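Local coordinates for protein citrate synthase (Metallosphaera sedula, PDB 6ABX) that probably catalyses the condensation of oxaloacetate with acetyl-CoA and water to give citrate and CoA, a step of the tricarboxylic acid cycle, at residues Ala217-Leu222 with Asp322-Ile327; Glu277-Leu282 with Val313-Gly318; Glu284-Val289 with Asp307-Leu312. One frame throughout, in Å; residues are numbered along the deposited sequence.

Overall arrangement
Interactions 2 and 3 join the same two helices, 277-297 and 310-316, at successive places. Interaction 3 is buried. Interaction 2 is partly buried, and so is interaction 1, which is nearest the centre of the chain and sets the lead-in to helix 220-228 against the start of helix 324-343. Chemistry follows place. Interaction 1 is an aromatic ring and a proline set against backbone oxygens. Interactions 2 and 3 each pair an apolar patch with one tyrosine hydroxyl bond, to a carboxylate in the first and to an amide in the second. Along the chain interaction 3 is nested within interaction 2, and both within interaction 1. F314 and F324 link interactions 1 and 2 through their rings.

Interaction 1 (Ala217-Leu222 with Asp322-Ile327); sequences ANSEAL and DLFPTI
F324 reaches across to the backbone of A217 and N218, and its ring carries most of the contact. The ring lies oblique to its neighbours. CG is anti to the backbone N (chi1 174°), which sends the ring toward 217-219. Its CD2 comes 3.2 Å from N218 O. The next ring atom, CE2, is 4.0 Å from A217 CA. At the root of the side chain, S219 OG sits 3.3 Å from F324 CB. P325 follows, with CG 3.4 Å from A217 O, so ring carbons of two consecutive residues meet backbone oxygens of two others. These are van der Waals approaches. Midway along 217-222 the chain forms an Asx turn. N218 OD1 accepts from E220 N at 2.9 Å, on a lone pair in the carbonyl plane. S219 is at the N-cap position of helix 220-228, but its side chain makes no capping bond; OG has a weak hydrogen bond to P321 O instead. The other end of the N218 amide is used as well: ND2 is hydrogen-bonded to D307 OD2, of the predicted active site. F324 also meets the ring of F314, with the planes about 30° apart.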
# COMPACT_ATOMS: atom_id res chain seq x y z
N ALA A 217 -3.69 12.44 -11.14
CA ALA A 217 -4.15 11.07 -11.56
C ALA A 217 -5.68 11.03 -11.58
O ALA A 217 -6.30 10.21 -10.93
CB ALA A 217 -3.63 10.01 -10.61
N ASN A 218 -6.26 12.02 -12.25
CA ASN A 218 -7.65 12.21 -12.34
C ASN A 218 -7.98 12.82 -13.73
O ASN A 218 -7.06 13.32 -14.43
CB ASN A 218 -8.07 13.10 -11.19
CG ASN A 218 -7.59 14.50 -11.46
OD1 ASN A 218 -8.19 15.18 -12.29
ND2 ASN A 218 -6.49 14.89 -10.83
N SER A 219 -9.27 12.80 -14.11
CA SER A 219 -9.79 13.46 -15.36
C SER A 219 -10.76 14.63 -15.04
O SER A 219 -11.66 14.95 -15.83
CB SER A 219 -10.45 12.44 -16.31
OG SER A 219 -9.50 11.67 -17.06
N GLU A 220 -10.56 15.32 -13.91
CA GLU A 220 -11.41 16.42 -13.47
C GLU A 220 -11.41 17.57 -14.49
O GLU A 220 -12.47 18.23 -14.75
CB GLU A 220 -10.92 16.84 -12.08
CG GLU A 220 -11.46 15.94 -10.98
CD GLU A 220 -12.98 16.05 -10.82
OE1 GLU A 220 -13.48 17.17 -10.59
OE2 GLU A 220 -13.67 15.03 -10.97
N ALA A 221 -10.26 17.87 -15.06
CA ALA A 221 -10.18 18.96 -16.01
C ALA A 221 -10.95 18.60 -17.27
O ALA A 221 -11.62 19.43 -17.84
CB ALA A 221 -8.75 19.31 -16.36
N LEU A 222 -10.88 17.34 -17.69
CA LEU A 222 -11.60 16.94 -18.90
C LEU A 222 -13.11 17.08 -18.68
O LEU A 222 -13.79 17.51 -19.60
CB LEU A 222 -11.28 15.49 -19.25
CG LEU A 222 -12.09 14.94 -20.44
CD1 LEU A 222 -11.82 15.75 -21.71
CD2 LEU A 222 -11.78 13.47 -20.70
N ASP A 322 -12.69 7.43 -16.87
CA ASP A 322 -12.43 6.98 -15.55
C ASP A 322 -11.32 5.90 -15.55
O ASP A 322 -10.94 5.46 -14.48
CB ASP A 322 -13.68 6.52 -14.84
CG ASP A 322 -14.16 5.21 -15.39
OD1 ASP A 322 -13.75 4.90 -16.52
OD2 ASP A 322 -14.95 4.53 -14.69
N LEU A 323 -10.83 5.50 -16.72
CA LEU A 323 -9.61 4.64 -16.76
C LEU A 323 -8.35 5.48 -16.60
O LEU A 323 -7.22 4.89 -16.45
CB LEU A 323 -9.59 3.86 -18.06
CG LEU A 323 -10.67 2.79 -18.15
CD1 LEU A 323 -10.48 1.95 -19.39
CD2 LEU A 323 -10.65 1.90 -16.92
N PHE A 324 -8.43 6.82 -16.65
CA PHE A 324 -7.18 7.62 -16.70
C PHE A 324 -6.25 7.32 -15.51
O PHE A 324 -5.04 7.20 -15.72
CB PHE A 324 -7.41 9.13 -16.78
CG PHE A 324 -6.08 9.86 -16.68
CD1 PHE A 324 -5.04 9.56 -17.57
CD2 PHE A 324 -5.78 10.69 -15.61
CE1 PHE A 324 -3.79 10.15 -17.44
CE2 PHE A 324 -4.53 11.29 -15.49
CZ PHE A 324 -3.53 11.01 -16.40
N PRO A 325 -6.73 7.17 -14.25
CA PRO A 325 -5.82 6.87 -13.14
C PRO A 325 -5.07 5.54 -13.34
O PRO A 325 -3.88 5.41 -12.93
CB PRO A 325 -6.71 6.76 -11.90
CG PRO A 325 -7.98 7.54 -12.29
CD PRO A 325 -8.10 7.53 -13.79
N THR A 326 -5.71 4.60 -14.03
CA THR A 326 -5.03 3.30 -14.28
C THR A 326 -3.87 3.53 -15.26
O THR A 326 -2.81 2.82 -15.18
CB THR A 326 -5.94 2.14 -14.68
OG1 THR A 326 -6.50 2.34 -15.98
CG2 THR A 326 -7.05 1.90 -13.67
N ILE A 327 -4.13 4.36 -16.28
CA ILE A 327 -3.12 4.64 -17.30
C ILE A 327 -1.92 5.34 -16.64
O ILE A 327 -0.72 5.02 -16.95
CB ILE A 327 -3.76 5.44 -18.45
CG1 ILE A 327 -4.87 4.64 -19.11
CG2 ILE A 327 -2.71 5.82 -19.47
CD1 ILE A 327 -5.74 5.51 -19.98

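Interaction 2 (Glu277-Leu282 with Val313-Gly318)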
# COMPACT_ATOMS: atom_id res chain seq x y z
N GLU A 277 -14.56 16.08 -34.51
CA GLU A 277 -15.05 17.40 -34.21
C GLU A 277 -15.19 17.59 -32.70
O GLU A 277 -15.00 18.71 -32.23
CB GLU A 277 -16.33 17.70 -34.98
CG GLU A 277 -15.99 18.32 -36.32
CD GLU A 277 -15.42 19.73 -36.26
OE1 GLU A 277 -14.20 19.89 -36.51
OE2 GLU A 277 -16.20 20.68 -35.97
N GLU A 278 -15.46 16.52 -31.95
CA GLU A 278 -15.56 16.61 -30.49
C GLU A 278 -14.19 16.98 -29.89
O GLU A 278 -14.09 17.88 -29.06
CB GLU A 278 -16.14 15.32 -29.91
CG GLU A 278 -16.12 15.25 -28.39
CD GLU A 278 -16.48 13.89 -27.82
OE1 GLU A 278 -16.48 12.92 -28.58
OE2 GLU A 278 -16.76 13.82 -26.63
N ILE A 279 -13.11 16.33 -30.33
CA ILE A 279 -11.84 16.51 -29.72
C ILE A 279 -11.31 17.91 -30.09
O ILE A 279 -10.70 18.59 -29.28
CB ILE A 279 -10.87 15.38 -30.11
CG1 ILE A 279 -11.37 14.01 -29.64
CG2 ILE A 279 -9.47 15.69 -29.63
CD1 ILE A 279 -11.69 13.90 -28.15
N LYS A 280 -11.53 18.35 -31.34
CA LYS A 280 -11.07 19.66 -31.73
C LYS A 280 -11.71 20.75 -30.83
O LYS A 280 -11.05 21.66 -30.37
CB LYS A 280 -11.43 19.93 -33.19
CG LYS A 280 -10.82 21.20 -33.76
CD LYS A 280 -10.46 21.10 -35.24
CE LYS A 280 -9.20 21.88 -35.58
NZ LYS A 280 -9.41 23.33 -35.40
N ARG A 281 -13.01 20.62 -30.61
CA ARG A 281 -13.82 21.50 -29.79
C ARG A 281 -13.25 21.50 -28.37
O ARG A 281 -13.01 22.56 -27.76
CB ARG A 281 -15.26 21.00 -29.84
CG ARG A 281 -16.25 21.81 -29.02
CD ARG A 281 -17.69 21.52 -29.43
NE ARG A 281 -18.06 20.11 -29.35
CZ ARG A 281 -18.31 19.43 -28.22
NH1 ARG A 281 -18.92 18.26 -28.30
NH2 ARG A 281 -17.96 19.87 -27.02
N LEU A 282 -13.00 20.30 -27.85
CA LEU A 282 -12.54 20.16 -26.48
C LEU A 282 -11.16 20.77 -26.30
O LEU A 282 -10.88 21.37 -25.23
CB LEU A 282 -12.58 18.70 -26.00
CG LEU A 282 -13.95 18.09 -25.77
CD1 LEU A 282 -13.81 16.62 -25.40
CD2 LEU A 282 -14.72 18.79 -24.67
N VAL A 313 -6.01 14.16 -23.68
CA VAL A 313 -5.15 13.38 -24.61
C VAL A 313 -5.52 11.89 -24.57
O VAL A 313 -5.71 11.31 -25.62
CB VAL A 313 -3.66 13.62 -24.31
CG1 VAL A 313 -2.76 12.60 -25.00
CG2 VAL A 313 -3.26 15.04 -24.66
N PHE A 314 -5.67 11.32 -23.38
CA PHE A 314 -6.02 9.88 -23.27
C PHE A 314 -7.44 9.64 -23.80
O PHE A 314 -7.70 8.64 -24.47
CB PHE A 314 -5.84 9.42 -21.84
CG PHE A 314 -4.38 9.28 -21.47
CD1 PHE A 314 -3.54 8.47 -22.19
CD2 PHE A 314 -3.87 9.94 -20.36
CE1 PHE A 314 -2.20 8.36 -21.86
CE2 PHE A 314 -2.52 9.81 -20.04
CZ PHE A 314 -1.69 9.07 -20.82
N TYR A 315 -8.37 10.57 -23.55
CA TYR A 315 -9.71 10.49 -24.10
C TYR A 315 -9.66 10.51 -25.63
O TYR A 315 -10.40 9.74 -26.29
CB TYR A 315 -10.58 11.61 -23.52
CG TYR A 315 -11.99 11.65 -24.07
CD1 TYR A 315 -12.89 10.66 -23.74
CD2 TYR A 315 -12.43 12.70 -24.85
CE1 TYR A 315 -14.19 10.67 -24.23
CE2 TYR A 315 -13.73 12.73 -25.36
CZ TYR A 315 -14.61 11.71 -25.04
OH TYR A 315 -15.91 11.71 -25.48
N ALA A 316 -8.83 11.37 -26.20
CA ALA A 316 -8.68 11.56 -27.64
C ALA A 316 -8.21 10.25 -28.28
O ALA A 316 -8.53 9.95 -29.42
CB ALA A 316 -7.74 12.69 -27.94
N MET A 317 -7.47 9.44 -27.53
CA MET A 317 -6.98 8.23 -28.09
C MET A 317 -7.88 7.02 -27.88
O MET A 317 -7.57 5.96 -28.43
CB MET A 317 -5.58 8.03 -27.53
CG MET A 317 -4.74 9.00 -28.31
SD MET A 317 -3.04 8.76 -28.08
CE MET A 317 -3.04 8.69 -26.29
N GLY A 318 -9.02 7.20 -27.20
CA GLY A 318 -10.05 6.21 -27.11
C GLY A 318 -10.23 5.57 -25.76
O GLY A 318 -10.96 4.56 -25.65
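Y315 extends from helix 310-316 to the carboxylate of E278 on helix 277-297. Its CB faces L222 of a third helix. CG is anti to the backbone N (chi1 178°), which carries the ring toward 277-282. From there one side of the ring does the work. CD2 is 3.6 Å from I279 CD1. CE2 touches the same methyl and also has L282 CD1 at 3.9 Å. The two methyls lie on opposite sides of the ring plane, both oblique to it, and hold this edge between them. CZ comes next, 3.4 Å from E278 OE2. At the tip, OH donates a short hydrogen bond of 2.5 Å to E278 OE2.

E278 meets the tyrosine at its ring edge, near the ring plane. Its chain is extended, so the carboxylate reaches the hydroxyl. The carboxylate is turned 79° from the ring. OE2 is met on its syn side, with the donor 34° out of the carboxylate plane. OE1 is also near the hydroxyl but is not bonded to it. The bond would probably stabilise the ionised carboxylate.

Beside the ring the helices come close, with the CA atoms of I279 and A316 6.2 Å apart. The small side chain of A316 allows this: its CB packs on I279 CG2 at 3.9 Å. Helix 310-316 then ends in a Schellman motif at G318, which has positive phi.

The contact lies away from the annotated sites. Helix 220-228 borders it, with F225 and M226 touching L282 and with L222 and M226 touching Y315. Helix 163-174 packs on V313, F314 and M317.

Interaction 3 (Glu284-Val289 with Asp307-Leu312); sequences EIANRV and DFYSGL
Y309 and N287 make the polar link of this contact. Y309 OH donates to N287 OD1 at 2.7 Å, with a C=O...donor angle of 160°, nearly along the C=O axis. Amide and ring planes are 62° apart. The N287 CA-CB bond points away from 307-312, but CG beside the backbone N (chi1 -76°) brings OD1 back to the hydroxyl. Y309 OH also has a weak hydrogen bond to E290 OE2. A phenylalanine in place of Y309 would probably leave N287 OD1 without this donor and the amide freer to turn.

The apolar contacts centre on A286. Its CB lies 4.0 Å from Y309 CE1, 4.1 Å from F308 CE2 and 4.1 Å from L312 CD2. V289 adds CG1, which meets the edge of the F308 ring at CE1, 3.8 Å away.

A backbone oxygen meets the same ring edge: A286 O is 3.3 Å from F308 CZ, in the ring plane. The aromatic rings also touch. F308 turns its edge to one face of Y309, with CD2 3.5 Å above that plane and offset toward the rim.

D307, predicted to be an active-site residue, immediately precedes F308. F308 in turn meets the ring of F251, and V289 lies near L248; both F251 and L248 bind acetyl-CoA. The contact thus lies next to a predicted active-site residue and beside two acetyl-CoA-binding residues. Around it, helix 261-270 covers N287 and Y309 with L266 and K267, and helix 220-228 packs F225 on A286 and F308, I228 on V289 and L222 on L312.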
# COMPACT_ATOMS: atom_id res chain seq x y z
N GLU A 284 -10.02 23.37 -28.18
CA GLU A 284 -10.28 24.83 -28.26
C GLU A 284 -10.70 25.32 -26.87
O GLU A 284 -10.15 26.34 -26.38
CB GLU A 284 -11.35 25.12 -29.31
CG GLU A 284 -10.85 24.84 -30.72
CD GLU A 284 -11.87 24.93 -31.85
OE1 GLU A 284 -13.08 25.14 -31.57
OE2 GLU A 284 -11.45 24.78 -33.02
N ILE A 285 -11.64 24.60 -26.26
CA ILE A 285 -12.11 24.90 -24.89
C ILE A 285 -10.94 24.94 -23.92
O ILE A 285 -10.75 25.90 -23.16
CB ILE A 285 -13.22 23.95 -24.45
CG1 ILE A 285 -14.49 24.17 -25.27
CG2 ILE A 285 -13.46 24.04 -22.95
CD1 ILE A 285 -15.52 23.11 -25.08
N ALA A 286 -10.10 23.88 -23.91
CA ALA A 286 -9.02 23.79 -22.97
C ALA A 286 -8.03 24.96 -23.12
O ALA A 286 -7.54 25.56 -22.14
CB ALA A 286 -8.33 22.43 -23.16
N ASN A 287 -7.72 25.31 -24.36
CA ASN A 287 -6.79 26.37 -24.66
C ASN A 287 -7.31 27.71 -24.13
O ASN A 287 -6.54 28.48 -23.52
CB ASN A 287 -6.44 26.38 -26.15
CG ASN A 287 -5.48 25.24 -26.47
OD1 ASN A 287 -4.83 24.65 -25.58
ND2 ASN A 287 -5.37 24.93 -27.75
N ARG A 288 -8.60 27.97 -24.35
CA ARG A 288 -9.23 29.19 -23.82
C ARG A 288 -9.23 29.21 -22.30
O ARG A 288 -8.92 30.26 -21.70
CB ARG A 288 -10.63 29.40 -24.38
CG ARG A 288 -10.65 29.80 -25.84
CD ARG A 288 -11.96 29.41 -26.48
NE ARG A 288 -12.46 30.34 -27.49
CZ ARG A 288 -13.43 31.22 -27.26
NH1 ARG A 288 -13.66 31.67 -26.02
NH2 ARG A 288 -14.19 31.63 -28.25
N VAL A 289 -9.56 28.08 -21.64
CA VAL A 289 -9.51 28.03 -20.21
C VAL A 289 -8.09 28.31 -19.72
O VAL A 289 -7.87 29.06 -18.74
CB VAL A 289 -9.99 26.67 -19.66
CG1 VAL A 289 -9.71 26.55 -18.18
CG2 VAL A 289 -11.45 26.43 -19.96
N ASP A 307 -2.23 17.31 -15.38
CA ASP A 307 -3.58 16.81 -15.57
C ASP A 307 -4.54 17.85 -16.17
O ASP A 307 -5.71 17.49 -16.35
CB ASP A 307 -4.23 16.24 -14.32
CG ASP A 307 -4.19 17.11 -13.07
OD1 ASP A 307 -3.92 18.30 -13.20
OD2 ASP A 307 -4.42 16.53 -11.96
N PHE A 308 -4.09 19.05 -16.56
CA PHE A 308 -4.93 19.89 -17.37
C PHE A 308 -5.19 19.26 -18.73
O PHE A 308 -6.32 19.34 -19.27
CB PHE A 308 -4.28 21.26 -17.49
CG PHE A 308 -5.18 22.29 -18.12
CD1 PHE A 308 -6.18 22.88 -17.36
CD2 PHE A 308 -5.09 22.60 -19.46
CE1 PHE A 308 -6.99 23.87 -17.91
CE2 PHE A 308 -5.93 23.56 -20.03
CZ PHE A 308 -6.91 24.15 -19.25
N TYR A 309 -4.14 18.70 -19.34
CA TYR A 309 -4.19 18.18 -20.73
C TYR A 309 -4.22 16.63 -20.75
O TYR A 309 -4.66 16.09 -21.74
CB TYR A 309 -2.99 18.67 -21.54
CG TYR A 309 -3.15 20.10 -22.00
CD1 TYR A 309 -4.16 20.44 -22.88
CD2 TYR A 309 -2.33 21.10 -21.53
CE1 TYR A 309 -4.35 21.75 -23.31
CE2 TYR A 309 -2.56 22.43 -21.89
CZ TYR A 309 -3.56 22.75 -22.78
OH TYR A 309 -3.75 24.07 -23.13
N SER A 310 -3.72 15.94 -19.72
CA SER A 310 -3.50 14.47 -19.84
C SER A 310 -4.81 13.75 -20.09
O SER A 310 -4.90 12.90 -21.00
CB SER A 310 -2.78 13.91 -18.67
OG SER A 310 -3.55 14.07 -17.48
N GLY A 311 -5.85 14.05 -19.29
CA GLY A 311 -7.11 13.35 -19.48
C GLY A 311 -7.69 13.52 -20.88
O GLY A 311 -8.15 12.57 -21.51
N LEU A 312 -7.63 14.73 -21.43
CA LEU A 312 -8.11 15.02 -22.77
C LEU A 312 -7.33 14.25 -23.84
O LEU A 312 -7.91 13.68 -24.77
CB LEU A 312 -8.06 16.54 -22.98
CG LEU A 312 -8.40 17.01 -24.38
CD1 LEU A 312 -9.74 16.46 -24.81
CD2 LEU A 312 -8.39 18.53 -24.42